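Local coordinates for probable leucine/isoleucine/valine-binding protein (Rhodopirellula baltica, PDB 4KV7) that probably binds leucine, isoleucine, valine or a related small ligand as a periplasmic solute-binding protein, although its actual ligand is not established, at residues 15-27 with 80-93. The protein carries 1 engineered substitution. Sequence-based numbering, arbitrary orientation.
Sequences AQLLKFGMSTALS and LTDEHEVLAVVGNV
Parallel pairing of strand 16-24 with the chain that leaves helix 70-81 and becomes strand 89-90 builds part of the central sheet in one lobe of this periplasmic-binding-protein fold; strand 57-65 borders 16-24 as well. Gly21 bridges to Val89: its N donates to Ala88 O (2.9 Å), and its O accepts from Val90 N (2.8 Å). Two residues before Gly21, Lys19 O accepts from Leu87 N almost straight on, at 2.8 Å. Leu80 CD2, from the end of helix 70-81, and Val86 CG1, from the loop that follows, both lie against Gly21 CA, 3.9 and 3.8 Å away. Beside Gly21, the Phe20 ring turns its edge to Ala88 CB. Lys19, bent at chi3 (-67°), brings NZ to His84 O (2.9 Å) from above the carbonyl plane, while a water links NZ to Glu85 OE1. Farther along, side chains take over from backbone pairing. Asn92 OD1 receives Ser23 N at 2.9 Å, the donor well out of the amide plane, whereas Ser23 OG turns to Asp66 and Asn76. Thr24 OG1 accepts Val93 N at 3.1 Å and shares a water with Gly91 O.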
ATOM      1  N   ALA A  15     -33.519   3.835  -3.601  1.00 32.89           N
ATOM      2  CA  ALA A  15     -32.108   3.503  -3.720  1.00 34.87           C
ATOM      3  C   ALA A  15     -31.615   2.951  -2.390  1.00 34.87           C
ATOM      4  O   ALA A  15     -31.894   3.522  -1.337  1.00 39.87           O
ATOM      5  CB  ALA A  15     -31.309   4.728  -4.124  1.00 33.52           C
ATOM      6  N   GLN A  16     -30.897   1.835  -2.431  1.00 27.35           N
ATOM      7  CA  GLN A  16     -30.342   1.275  -1.211  1.00 28.67           C
ATOM      8  C   GLN A  16     -28.986   1.893  -0.936  1.00 22.28           C
ATOM      9  O   GLN A  16     -28.105   1.902  -1.800  1.00 23.20           O
ATOM     10  CB  GLN A  16     -30.203  -0.246  -1.292  1.00 29.73           C
ATOM     11  CG  GLN A  16     -29.695  -0.867   0.010  1.00 34.90           C
ATOM     12  CD  GLN A  16     -29.193  -2.291  -0.153  1.00 35.66           C
ATOM     13  OE1 GLN A  16     -29.156  -2.826  -1.259  1.00 35.58           O
ATOM     14  NE2 GLN A  16     -28.791  -2.907   0.954  1.00 41.28           N
ATOM     15  N   LEU A  17     -28.818   2.406   0.276  1.00 23.90           N
ATOM     16  CA  LEU A  17     -27.550   2.971   0.699  1.00 21.37           C
ATOM     17  C   LEU A  17     -26.571   1.852   1.050  1.00 20.22           C
ATOM     18  O   LEU A  17     -26.870   0.997   1.886  1.00 23.64           O
ATOM     19  CB  LEU A  17     -27.772   3.879   1.910  1.00 21.94           C
ATOM     20  CG  LEU A  17     -26.530   4.614   2.410  1.00 21.62           C
ATOM     21  CD1 LEU A  17     -26.046   5.605   1.360  1.00 23.61           C
ATOM     22  CD2 LEU A  17     -26.809   5.309   3.735  1.00 27.11           C
ATOM     23  N   LEU A  18     -25.418   1.845   0.388  1.00 17.64           N
ATOM     24  CA  LEU A  18     -24.364   0.873   0.675  1.00 16.43           C
ATOM     25  C   LEU A  18     -23.211   1.584   1.365  1.00 15.91           C
ATOM     26  O   LEU A  18     -22.453   2.307   0.726  1.00 15.75           O
ATOM     27  CB  LEU A  18     -23.883   0.203  -0.615  1.00 17.88           C
ATOM     28  CG  LEU A  18     -24.952  -0.460  -1.484  1.00 19.30           C
ATOM     29  CD1 LEU A  18     -24.318  -1.062  -2.734  1.00 20.66           C
ATOM     30  CD2 LEU A  18     -25.715  -1.524  -0.700  1.00 23.22           C
ATOM     31  N   LYS A  19     -23.091   1.379   2.674  1.00 15.56           N
ATOM     32  CA  LYS A  19     -22.070   2.048   3.475  1.00 15.25           C
ATOM     33  C   LYS A  19     -20.804   1.219   3.615  1.00 14.08           C
ATOM     34  O   LYS A  19     -20.845   0.068   4.055  1.00 15.32           O
ATOM     35  CB  LYS A  19     -22.622   2.371   4.867  1.00 15.92           C
ATOM     36  CG  LYS A  19     -23.703   3.447   4.887  1.00 19.46           C
ATOM     37  CD  LYS A  19     -24.264   3.684   6.289  1.00 20.46           C
ATOM     38  CE  LYS A  19     -25.024   2.478   6.786  1.00 23.85           C
ATOM     39  NZ  LYS A  19     -25.651   2.719   8.129  1.00 26.68           N
ATOM     40  N   PHE A  20     -19.687   1.822   3.244  1.00 13.49           N
ATOM     41  CA  PHE A  20     -18.380   1.215   3.437  1.00 11.72           C
ATOM     42  C   PHE A  20     -17.572   2.069   4.399  1.00 13.68           C
ATOM     43  O   PHE A  20     -17.714   3.290   4.415  1.00 15.55           O
ATOM     44  CB  PHE A  20     -17.687   1.053   2.087  1.00 14.25           C
ATOM     45  CG  PHE A  20     -18.401   0.091   1.198  1.00 12.80           C
ATOM     46  CD1 PHE A  20     -18.291  -1.273   1.425  1.00 14.12           C
ATOM     47  CD2 PHE A  20     -19.261   0.536   0.207  1.00 13.61           C
ATOM     48  CE1 PHE A  20     -18.977  -2.177   0.647  1.00 14.43           C
ATOM     49  CE2 PHE A  20     -19.956  -0.368  -0.579  1.00 16.78           C
ATOM     50  CZ  PHE A  20     -19.818  -1.729  -0.357  1.00 15.71           C
ATOM     51  N   GLY A  21     -16.743   1.433   5.220  1.00 11.78           N
ATOM     52  CA  GLY A  21     -15.968   2.167   6.201  1.00 11.95           C
ATOM     53  C   GLY A  21     -14.483   2.162   5.913  1.00 11.00           C
ATOM     54  O   GLY A  21     -13.981   1.324   5.164  1.00 11.22           O
HETATM   55  N   MSE A  22     -13.779   3.107   6.521  1.00 10.83           N
HETATM   56  CA  MSE A  22     -12.333   3.210   6.412  1.00  9.87           C
HETATM   57  C   MSE A  22     -11.821   3.923   7.650  1.00  9.84           C
HETATM   58  O   MSE A  22     -12.411   4.916   8.075  1.00 11.48           O
HETATM   59  CB  MSE A  22     -11.979   3.995   5.143  1.00 10.99           C
HETATM   60  CG  MSE A  22     -10.485   4.261   4.907  1.00 12.41           C
HETATM   61 SE   MSE A  22     -10.110   5.518   3.409  0.65 11.61          SE
HETATM   62  CE  MSE A  22     -10.606   4.323   1.962  1.00 14.09           C
ATOM     63  N   SER A  23     -10.764   3.385   8.258  1.00 10.41           N
ATOM     64  CA  SER A  23     -10.017   4.091   9.300  1.00 10.59           C
ATOM     65  C   SER A  23      -8.623   4.274   8.747  1.00  9.60           C
ATOM     66  O   SER A  23      -8.002   3.306   8.324  1.00 10.06           O
ATOM     67  CB  SER A  23      -9.968   3.277  10.586  1.00 11.36           C
ATOM     68  OG  SER A  23      -9.300   3.993  11.610  1.00 11.84           O
ATOM     69  N   THR A  24      -8.127   5.502   8.703  1.00 10.09           N
ATOM     70  CA  THR A  24      -6.886   5.732   7.992  1.00 10.48           C
ATOM     71  C   THR A  24      -6.239   7.057   8.341  1.00  9.03           C
ATOM     72  O   THR A  24      -6.825   7.894   9.014  1.00  9.77           O
ATOM     73  CB  THR A  24      -7.129   5.643   6.481  1.00  9.28           C
ATOM     74  OG1 THR A  24      -5.903   5.286   5.837  1.00  9.45           O
ATOM     75  CG2 THR A  24      -7.689   6.955   5.903  1.00 10.21           C
ATOM     76  N   ALA A  25      -5.015   7.238   7.865  1.00  9.05           N
ATOM     77  CA  ALA A  25      -4.254   8.447   8.146  1.00  9.60           C
ATOM     78  C   ALA A  25      -4.733   9.586   7.249  1.00  9.44           C
ATOM     79  O   ALA A  25      -4.304   9.712   6.099  1.00  9.97           O
ATOM     80  CB  ALA A  25      -2.769   8.188   7.935  1.00 11.06           C
ATOM     81  N   LEU A  26      -5.637  10.408   7.774  1.00 10.06           N
ATOM     82  CA  LEU A  26      -6.119  11.584   7.056  1.00 10.57           C
ATOM     83  C   LEU A  26      -5.452  12.859   7.561  1.00 11.79           C
ATOM     84  O   LEU A  26      -5.598  13.917   6.956  1.00 13.93           O
ATOM     85  CB  LEU A  26      -7.643  11.711   7.163  1.00 10.87           C
ATOM     86  CG  LEU A  26      -8.420  10.532   6.572  1.00 11.61           C
ATOM     87  CD1 LEU A  26      -9.910  10.672   6.856  1.00 14.74           C
ATOM     88  CD2 LEU A  26      -8.170  10.403   5.070  1.00 11.87           C
ATOM     89  N   SER A  27      -4.724  12.754   8.668  1.00 11.46           N
ATOM     90  CA  SER A  27      -3.928  13.850   9.201  1.00 11.79           C
ATOM     91  C   SER A  27      -2.651  13.247   9.764  1.00 11.63           C
ATOM     92  O   SER A  27      -2.487  12.031   9.816  1.00 11.39           O
ATOM     93  CB  SER A  27      -4.683  14.578  10.313  1.00 14.34           C
ATOM     94  OG  SER A  27      -4.816  13.745  11.458  1.00 14.67           O
ATOM     95  N   LEU A  80     -17.283   2.032  13.211  1.00 14.00           N
ATOM     96  CA  LEU A  80     -17.611   1.624  11.849  1.00 14.59           C
ATOM     97  C   LEU A  80     -18.418   0.330  11.830  1.00 14.30           C
ATOM     98  O   LEU A  80     -19.382   0.205  11.075  1.00 15.53           O
ATOM     99  CB  LEU A  80     -16.340   1.459  11.007  1.00 12.67           C
ATOM    100  CG  LEU A  80     -15.597   2.758  10.695  1.00 12.57           C
ATOM    101  CD1 LEU A  80     -14.238   2.437  10.106  1.00 14.27           C
ATOM    102  CD2 LEU A  80     -16.414   3.615   9.748  1.00 14.87           C
ATOM    103  N   THR A  81     -18.030  -0.632  12.661  1.00 14.55           N
ATOM    104  CA  THR A  81     -18.677  -1.945  12.639  1.00 14.98           C
ATOM    105  C   THR A  81     -19.954  -1.988  13.476  1.00 18.74           C
ATOM    106  O   THR A  81     -20.881  -2.737  13.165  1.00 19.51           O
ATOM    107  CB  THR A  81     -17.727  -3.068  13.101  1.00 17.52           C
ATOM    108  OG1 THR A  81     -17.238  -2.779  14.416  1.00 17.31           O
ATOM    109  CG2 THR A  81     -16.556  -3.206  12.137  1.00 16.07           C
ATOM    110  N   ASP A  82     -20.007  -1.192  14.539  1.00 17.58           N
ATOM    111  CA  ASP A  82     -21.195  -1.143  15.380  1.00 21.65           C
ATOM    112  C   ASP A  82     -22.172  -0.109  14.837  1.00 20.50           C
ATOM    113  O   ASP A  82     -23.069  -0.441  14.063  1.00 28.22           O
ATOM    114  CB  ASP A  82     -20.812  -0.816  16.827  1.00 22.45           C
ATOM    115  CG  ASP A  82     -21.983  -0.925  17.794  1.00 30.39           C
ATOM    116  OD1 ASP A  82     -23.149  -0.933  17.348  1.00 32.57           O
ATOM    117  OD2 ASP A  82     -21.731  -0.999  19.015  1.00 36.33           O
ATOM    118  N   GLU A  83     -22.003   1.148  15.232  1.00 22.93           N
ATOM    119  CA  GLU A  83     -23.033   2.141  14.958  1.00 25.06           C
ATOM    120  C   GLU A  83     -23.241   2.446  13.471  1.00 19.16           C
ATOM    121  O   GLU A  83     -24.373   2.667  13.049  1.00 22.26           O
ATOM    122  CB  GLU A  83     -22.829   3.420  15.781  1.00 32.92           C
ATOM    123  CG  GLU A  83     -21.813   4.395  15.230  1.00 27.92           C
ATOM    124  CD  GLU A  83     -21.508   5.512  16.215  1.00 30.90           C
ATOM    125  OE1 GLU A  83     -21.820   6.683  15.908  1.00 31.79           O
ATOM    126  OE2 GLU A  83     -20.962   5.210  17.296  1.00 31.63           O
ATOM    127  N   HIS A  84     -22.177   2.435  12.674  1.00 18.72           N
ATOM    128  CA  HIS A  84     -22.330   2.727  11.250  1.00 17.40           C
ATOM    129  C   HIS A  84     -22.772   1.511  10.446  1.00 20.53           C
ATOM    130  O   HIS A  84     -23.237   1.647   9.312  1.00 21.34           O
ATOM    131  CB  HIS A  84     -21.040   3.302  10.668  1.00 19.06           C
ATOM    132  CG  HIS A  84     -20.682   4.645  11.220  1.00 17.00           C
ATOM    133  ND1 HIS A  84     -21.499   5.746  11.079  1.00 22.23           N
ATOM    134  CD2 HIS A  84     -19.593   5.066  11.903  1.00 18.81           C
ATOM    135  CE1 HIS A  84     -20.930   6.788  11.659  1.00 24.36           C
ATOM    136  NE2 HIS A  84     -19.773   6.404  12.167  1.00 20.71           N
ATOM    137  N   GLU A  85     -22.615   0.327  11.033  1.00 17.56           N
ATOM    138  CA  GLU A  85     -23.038  -0.920  10.392  1.00 18.34           C
ATOM    139  C   GLU A  85     -22.473  -1.085   8.985  1.00 16.76           C
ATOM    140  O   GLU A  85     -23.186  -1.524   8.080  1.00 18.97           O
ATOM    141  CB  GLU A  85     -24.570  -1.001  10.339  1.00 21.43           C
ATOM    142  CG  GLU A  85     -25.233  -0.931  11.696  1.00 24.59           C
ATOM    143  CD  GLU A  85     -26.738  -1.107  11.617  1.00 29.89           C
ATOM    144  OE1 GLU A  85     -27.382  -0.434  10.783  1.00 33.24           O
ATOM    145  OE2 GLU A  85     -27.274  -1.916  12.398  1.00 37.32           O
ATOM    146  N   VAL A  86     -21.208  -0.733   8.788  1.00 15.66           N
ATOM    147  CA  VAL A  86     -20.664  -0.767   7.436  1.00 14.76           C
ATOM    148  C   VAL A  86     -20.606  -2.186   6.872  1.00 14.82           C
ATOM    149  O   VAL A  86     -20.492  -3.161   7.618  1.00 16.99           O
ATOM    150  CB  VAL A  86     -19.275  -0.096   7.334  1.00 12.86           C
ATOM    151  CG1 VAL A  86     -19.340   1.349   7.804  1.00 14.38           C
ATOM    152  CG2 VAL A  86     -18.213  -0.878   8.115  1.00 14.66           C
ATOM    153  N   LEU A  87     -20.700  -2.283   5.550  1.00 14.77           N
ATOM    154  CA  LEU A  87     -20.735  -3.569   4.856  1.00 13.95           C
ATOM    155  C   LEU A  87     -19.350  -4.192   4.700  1.00 14.09           C
ATOM    156  O   LEU A  87     -19.223  -5.419   4.576  1.00 15.61           O
ATOM    157  CB  LEU A  87     -21.393  -3.404   3.484  1.00 17.28           C
ATOM    158  CG  LEU A  87     -22.810  -2.831   3.502  1.00 16.96           C
ATOM    159  CD1 LEU A  87     -23.294  -2.539   2.089  1.00 22.07           C
ATOM    160  CD2 LEU A  87     -23.779  -3.756   4.233  1.00 23.35           C
ATOM    161  N   ALA A  88     -18.327  -3.342   4.694  1.00 12.48           N
ATOM    162  CA  ALA A  88     -16.933  -3.754   4.593  1.00 12.27           C
ATOM    163  C   ALA A  88     -16.080  -2.574   5.026  1.00 11.69           C
ATOM    164  O   ALA A  88     -16.529  -1.423   4.953  1.00 12.82           O
ATOM    165  CB  ALA A  88     -16.582  -4.162   3.164  1.00 13.81           C
ATOM    166  N   VAL A  89     -14.862  -2.860   5.480  1.00 11.13           N
ATOM    167  CA  VAL A  89     -13.880  -1.845   5.830  1.00 11.24           C
ATOM    168  C   VAL A  89     -12.813  -1.941   4.753  1.00 10.00           C
ATOM    169  O   VAL A  89     -12.191  -2.996   4.559  1.00 12.31           O
ATOM    170  CB  VAL A  89     -13.296  -2.079   7.231  1.00 10.91           C
ATOM    171  CG1 VAL A  89     -12.130  -1.139   7.483  1.00 13.26           C
ATOM    172  CG2 VAL A  89     -14.380  -1.871   8.302  1.00 13.68           C
ATOM    173  N   VAL A  90     -12.612  -0.842   4.035  1.00  9.90           N
ATOM    174  CA  VAL A  90     -11.866  -0.880   2.782  0.57  9.49           C
ATOM    175  C   VAL A  90     -10.700   0.097   2.769  1.00  8.96           C
ATOM    176  O   VAL A  90     -10.824   1.269   3.137  1.00 10.21           O
ATOM    177  CB  VAL A  90     -12.783  -0.613   1.559  0.57 13.56           C
ATOM    178  CG1 VAL A  90     -13.946  -1.586   1.548  0.57 17.42           C
ATOM    179  CG2 VAL A  90     -13.303   0.816   1.551  0.57 11.78           C
ATOM    180  N   GLY A  91      -9.542  -0.405   2.355  1.00  9.65           N
ATOM    181  CA  GLY A  91      -8.401   0.447   2.085  1.00 10.57           C
ATOM    182  C   GLY A  91      -7.646   1.065   3.247  1.00  8.44           C
ATOM    183  O   GLY A  91      -6.860   1.978   3.018  1.00 10.08           O
ATOM    184  N   ASN A  92      -7.859   0.586   4.473  1.00  8.95           N
ATOM    185  CA  ASN A  92      -7.177   1.181   5.628  1.00  9.03           C
ATOM    186  C   ASN A  92      -5.665   1.176   5.436  1.00  8.10           C
ATOM    187  O   ASN A  92      -5.098   0.167   5.023  1.00  8.54           O
ATOM    188  CB  ASN A  92      -7.425   0.372   6.896  1.00  9.39           C
ATOM    189  CG  ASN A  92      -8.812   0.543   7.474  1.00  9.37           C
ATOM    190  OD1 ASN A  92      -9.732   1.112   6.862  1.00  9.78           O
ATOM    191  ND2 ASN A  92      -8.973   0.028   8.690  1.00  9.90           N
ATOM    192  N   VAL A  93      -5.004   2.269   5.770  1.00  8.77           N
ATOM    193  CA  VAL A  93      -3.546   2.339   5.718  1.00  8.59           C
ATOM    194  C   VAL A  93      -2.881   1.732   6.953  1.00  7.90           C
ATOM    195  O   VAL A  93      -3.190   2.118   8.081  1.00  9.24           O
ATOM    196  CB  VAL A  93      -3.102   3.820   5.583  1.00  8.41           C
ATOM    197  CG1 VAL A  93      -1.631   4.012   5.927  1.00  9.58           C
ATOM    198  CG2 VAL A  93      -3.397   4.322   4.185  1.00  9.12           C
TER
HETATM  199  O   HOH W   1     -27.275   0.600   8.053  1.00 31.80           O
HETATM  200  O   HOH W   2      -6.889   4.650   3.407  1.00 10.41           O